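Long-range contact in transcription initiation factor TFIID subunit 6 (PDB 1TAF), which forms part of the multisubunit TFIID complex, which mediates promoter responses to activators and repressors, this piece being the subunit's histone-fold domain, which pairs with another protein: residues M1-K13 against A29-K41. Residues are numbered along the deposited sequence; the frame is centred on the assembly and turned at random.
Sequences MLYGSSISAESMK and AKELAEDVSIKLK. With ZN (zinc ion), chain G.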
loop_
_atom_site.group_PDB
_atom_site.type_symbol
_atom_site.label_atom_id
_atom_site.label_comp_id
_atom_site.label_asym_id
_atom_site.label_seq_id
_atom_site.Cartn_x
_atom_site.Cartn_y
_atom_site.Cartn_z
ATOM N N MET B 1 7.603 3.100 -27.754
ATOM C CA MET B 1 7.097 3.492 -26.408
ATOM C C MET B 1 8.105 4.373 -25.679
ATOM O O MET B 1 7.929 5.588 -25.594
ATOM C CB MET B 1 6.785 2.253 -25.551
ATOM C CG MET B 1 5.462 1.576 -25.849
ATOM S SD MET B 1 5.161 0.169 -24.749
ATOM C CE MET B 1 6.086 -1.095 -25.586
ATOM N N LEU B 2 9.166 3.751 -25.170
ATOM C CA LEU B 2 10.204 4.463 -24.427
ATOM C C LEU B 2 11.443 4.799 -25.243
ATOM O O LEU B 2 11.896 3.999 -26.058
ATOM C CB LEU B 2 10.630 3.650 -23.197
ATOM C CG LEU B 2 9.982 3.938 -21.841
ATOM C CD1 LEU B 2 10.535 2.977 -20.804
ATOM C CD2 LEU B 2 10.267 5.369 -21.422
ATOM N N TYR B 3 11.946 6.014 -25.063
ATOM C CA TYR B 3 13.168 6.429 -25.726
ATOM C C TYR B 3 14.239 6.246 -24.655
ATOM O O TYR B 3 13.935 6.214 -23.456
ATOM C CB TYR B 3 13.108 7.891 -26.160
ATOM C CG TYR B 3 12.069 8.208 -27.223
ATOM C CD1 TYR B 3 11.834 7.341 -28.297
ATOM C CD2 TYR B 3 11.340 9.396 -27.166
ATOM C CE1 TYR B 3 10.891 7.660 -29.290
ATOM C CE2 TYR B 3 10.407 9.727 -28.142
ATOM C CZ TYR B 3 10.184 8.864 -29.203
ATOM O OH TYR B 3 9.270 9.232 -30.176
ATOM N N GLY B 4 15.481 6.084 -25.086
ATOM C CA GLY B 4 16.558 5.891 -24.141
ATOM C C GLY B 4 16.641 4.449 -23.707
ATOM O O GLY B 4 16.023 3.578 -24.310
ATOM N N SER B 5 17.395 4.198 -22.646
ATOM C CA SER B 5 17.580 2.853 -22.135
ATOM C C SER B 5 16.463 2.346 -21.222
ATOM O O SER B 5 15.715 3.112 -20.615
ATOM C CB SER B 5 18.913 2.765 -21.413
ATOM O OG SER B 5 19.955 3.198 -22.266
ATOM N N SER B 6 16.375 1.031 -21.112
ATOM C CA SER B 6 15.379 0.422 -20.263
ATOM C C SER B 6 15.838 -0.947 -19.797
ATOM O O SER B 6 16.659 -1.593 -20.440
ATOM C CB SER B 6 14.046 0.319 -21.004
ATOM O OG SER B 6 14.167 -0.482 -22.153
ATOM N N ILE B 7 15.364 -1.335 -18.626
ATOM C CA ILE B 7 15.674 -2.631 -18.040
ATOM C C ILE B 7 15.044 -3.692 -18.943
ATOM O O ILE B 7 13.949 -3.498 -19.467
ATOM C CB ILE B 7 15.090 -2.716 -16.597
ATOM C CG1 ILE B 7 15.813 -1.721 -15.665
ATOM C CG2 ILE B 7 15.155 -4.140 -16.065
ATOM C CD1 ILE B 7 17.329 -1.970 -15.495
ATOM N N SER B 8 15.743 -4.799 -19.148
ATOM C CA SER B 8 15.232 -5.865 -20.007
ATOM C C SER B 8 14.104 -6.656 -19.359
ATOM O O SER B 8 14.031 -6.771 -18.129
ATOM C CB SER B 8 16.356 -6.842 -20.375
ATOM O OG SER B 8 16.837 -7.505 -19.214
ATOM N N ALA B 9 13.244 -7.220 -20.199
ATOM C CA ALA B 9 12.146 -8.048 -19.735
ATOM C C ALA B 9 12.727 -9.305 -19.085
ATOM O O ALA B 9 12.119 -9.890 -18.187
ATOM C CB ALA B 9 11.281 -8.425 -20.892
ATOM N N GLU B 10 13.924 -9.701 -19.522
ATOM C CA GLU B 10 14.602 -10.881 -18.978
ATOM C C GLU B 10 14.944 -10.715 -17.490
ATOM O O GLU B 10 14.804 -11.652 -16.695
ATOM C CB GLU B 10 15.857 -11.179 -19.792
ATOM C CG GLU B 10 16.575 -12.436 -19.376
ATOM C CD GLU B 10 15.684 -13.669 -19.423
ATOM O OE1 GLU B 10 14.811 -13.750 -20.327
ATOM O OE2 GLU B 10 15.859 -14.554 -18.549
ATOM N N SER B 11 15.337 -9.504 -17.107
ATOM C CA SER B 11 15.667 -9.199 -15.722
ATOM C C SER B 11 14.460 -9.361 -14.798
ATOM O O SER B 11 14.616 -9.652 -13.619
ATOM C CB SER B 11 16.197 -7.767 -15.610
ATOM O OG SER B 11 17.319 -7.579 -16.449
ATOM N N MET B 12 13.258 -9.158 -15.330
ATOM C CA MET B 12 12.026 -9.291 -14.546
ATOM C C MET B 12 11.809 -10.753 -14.190
ATOM O O MET B 12 11.264 -11.077 -13.138
ATOM C CB MET B 12 10.816 -8.788 -15.344
ATOM C CG MET B 12 10.933 -7.363 -15.863
ATOM S SD MET B 12 11.026 -6.134 -14.563
ATOM C CE MET B 12 12.788 -5.879 -14.431
ATOM N N LYS B 13 12.214 -11.627 -15.104
ATOM C CA LYS B 13 12.082 -13.068 -14.925
ATOM C C LYS B 13 12.979 -13.558 -13.777
ATOM O O LYS B 13 12.572 -14.378 -12.942
ATOM C CB LYS B 13 12.484 -13.781 -16.223
ATOM C CG LYS B 13 11.921 -13.176 -17.507
ATOM C CD LYS B 13 10.506 -13.651 -17.780
ATOM C CE LYS B 13 10.219 -13.644 -19.285
ATOM N NZ LYS B 13 8.822 -14.066 -19.611
ATOM N N ALA B 29 6.181 -9.495 -18.302
ATOM C CA ALA B 29 7.576 -9.114 -18.058
ATOM C C ALA B 29 7.942 -7.842 -18.819
ATOM O O ALA B 29 8.646 -6.992 -18.277
ATOM C CB ALA B 29 8.530 -10.250 -18.444
ATOM N N LYS B 30 7.488 -7.724 -20.073
ATOM C CA LYS B 30 7.765 -6.537 -20.898
ATOM C C LYS B 30 7.116 -5.296 -20.289
ATOM O O LYS B 30 7.703 -4.207 -20.275
ATOM C CB LYS B 30 7.218 -6.698 -22.322
ATOM C CG LYS B 30 7.667 -7.944 -23.079
ATOM C CD LYS B 30 9.157 -7.978 -23.344
ATOM C CE LYS B 30 9.607 -9.358 -23.858
ATOM N NZ LYS B 30 9.363 -10.468 -22.868
ATOM N N GLU B 31 5.890 -5.448 -19.811
ATOM C CA GLU B 31 5.185 -4.325 -19.214
ATOM C C GLU B 31 5.925 -3.838 -17.975
ATOM O O GLU B 31 6.142 -2.644 -17.810
ATOM C CB GLU B 31 3.759 -4.725 -18.849
ATOM C CG GLU B 31 2.943 -3.602 -18.191
ATOM C CD GLU B 31 2.647 -2.444 -19.133
ATOM O OE1 GLU B 31 2.800 -2.599 -20.366
ATOM O OE2 GLU B 31 2.252 -1.369 -18.637
ATOM N N LEU B 32 6.305 -4.772 -17.111
ATOM C CA LEU B 32 7.025 -4.464 -15.881
ATOM C C LEU B 32 8.384 -3.830 -16.138
ATOM O O LEU B 32 8.791 -2.927 -15.415
ATOM C CB LEU B 32 7.221 -5.733 -15.049
ATOM C CG LEU B 32 6.281 -5.983 -13.876
ATOM C CD1 LEU B 32 6.651 -7.294 -13.248
ATOM C CD2 LEU B 32 6.399 -4.866 -12.857
ATOM N N ALA B 33 9.106 -4.345 -17.129
ATOM C CA ALA B 33 10.421 -3.815 -17.478
ATOM C C ALA B 33 10.272 -2.377 -17.965
ATOM O O ALA B 33 11.104 -1.513 -17.678
ATOM C CB ALA B 33 11.077 -4.670 -18.561
ATOM N N GLU B 34 9.191 -2.125 -18.690
ATOM C CA GLU B 34 8.935 -0.802 -19.201
ATOM C C GLU B 34 8.546 0.140 -18.074
ATOM O O GLU B 34 9.064 1.258 -17.976
ATOM C CB GLU B 34 7.830 -0.863 -20.223
ATOM C CG GLU B 34 7.604 0.434 -20.908
ATOM C CD GLU B 34 6.604 0.287 -22.002
ATOM O OE1 GLU B 34 6.741 -0.695 -22.764
ATOM O OE2 GLU B 34 5.680 1.129 -22.079
ATOM N N ASP B 35 7.627 -0.322 -17.233
ATOM C CA ASP B 35 7.156 0.445 -16.094
ATOM C C ASP B 35 8.268 0.807 -15.124
ATOM O O ASP B 35 8.376 1.965 -14.716
ATOM C CB ASP B 35 6.063 -0.318 -15.372
ATOM C CG ASP B 35 4.781 -0.360 -16.161
ATOM O OD1 ASP B 35 4.689 0.359 -17.188
ATOM O OD2 ASP B 35 3.861 -1.095 -15.754
ATOM N N VAL B 36 9.111 -0.163 -14.769
ATOM C CA VAL B 36 10.202 0.119 -13.847
ATOM C C VAL B 36 11.226 1.089 -14.446
ATOM O O VAL B 36 11.808 1.903 -13.728
ATOM C CB VAL B 36 10.900 -1.174 -13.328
ATOM C CG1 VAL B 36 11.866 -1.754 -14.372
ATOM C CG2 VAL B 36 11.633 -0.867 -12.012
ATOM N N SER B 37 11.419 1.017 -15.760
ATOM C CA SER B 37 12.347 1.902 -16.452
ATOM C C SER B 37 11.804 3.321 -16.430
ATOM O O SER B 37 12.568 4.274 -16.299
ATOM C CB SER B 37 12.542 1.437 -17.880
ATOM O OG SER B 37 13.060 0.129 -17.866
ATOM N N ILE B 38 10.483 3.456 -16.544
ATOM C CA ILE B 38 9.841 4.768 -16.499
ATOM C C ILE B 38 10.004 5.355 -15.096
ATOM O O ILE B 38 10.249 6.556 -14.943
ATOM C CB ILE B 38 8.338 4.678 -16.854
ATOM C CG1 ILE B 38 8.171 4.448 -18.359
ATOM C CG2 ILE B 38 7.601 5.943 -16.414
ATOM C CD1 ILE B 38 6.738 4.106 -18.770
ATOM N N LYS B 39 9.865 4.491 -14.086
ATOM C CA LYS B 39 10.012 4.869 -12.679
ATOM C C LYS B 39 11.443 5.299 -12.393
ATOM O O LYS B 39 11.676 6.296 -11.703
ATOM C CB LYS B 39 9.644 3.696 -11.781
ATOM C CG LYS B 39 8.191 3.628 -11.412
ATOM C CD LYS B 39 7.947 4.468 -10.165
ATOM C CE LYS B 39 6.491 4.416 -9.701
ATOM N NZ LYS B 39 6.349 5.062 -8.355
ATOM N N LEU B 40 12.398 4.543 -12.922
ATOM C CA LEU B 40 13.817 4.855 -12.753
ATOM C C LEU B 40 14.169 6.241 -13.315
ATOM O O LEU B 40 14.894 7.013 -12.678
ATOM C CB LEU B 40 14.681 3.789 -13.434
ATOM C CG LEU B 40 14.833 2.476 -12.673
ATOM C CD1 LEU B 40 15.465 1.432 -13.585
ATOM C CD2 LEU B 40 15.686 2.694 -11.428
ATOM N N LYS B 41 13.649 6.554 -14.502
ATOM C CA LYS B 41 13.903 7.845 -15.138
ATOM C C LYS B 41 13.296 8.970 -14.295
ATOM O O LYS B 41 13.924 10.009 -14.122
ATOM C CB LYS B 41 13.367 7.846 -16.571
ATOM C CG LYS B 41 14.108 6.863 -17.516
ATOM C CD LYS B 41 13.270 6.600 -18.766
ATOM C CE LYS B 41 13.742 5.386 -19.582
ATOM N NZ LYS B 41 14.745 5.668 -20.654
HETATM ZN ZN ZN G . 2.188 -0.707 -16.770
HETATM O O HOH W 1 0.750 -1.774 -15.655
#
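Two carbonyls of the N-terminal loop grip one ammonium: K41 NZ donates to S5 O at 2.7 Å and to Y3 O at 3.0 Å, lying in both carbonyl planes and, at S5, on a lone pair. The lysine chain runs out extended and bends only at its last torsion (chi4 -91°), which turns NZ into the loop, while CE slides past L2 CD2. With an alanine here, the Y3 and S5 carbonyls would probably lose their shared donor, leaving the turn around G4 freer to move. One helical turn back, S37 OG accepts from I7 N (2.8 Å, N-H...O angle 150°) and donates to A33 O at 2.6 Å; these two bonds fix the rotation of its hydroxyl. I7 then lays CG1 across L40 CD1 at 3.8 Å. A9 CB presses tightly on K30 CD (3.3 Å), near the methyls of A29 and A33. M12 enters as a knob among A29, L32, A33 and V36, with CG 3.8 Å from A33 CB. The axes of segments 9-13 and 29-41 approach to 8.0 Å at 106°, so the first helix of this histone fold starts steeply across central helix 26-53, whose zinc ligands E31 and D35 make no contact with 1-13; another protein's chain packs on M12 and L32.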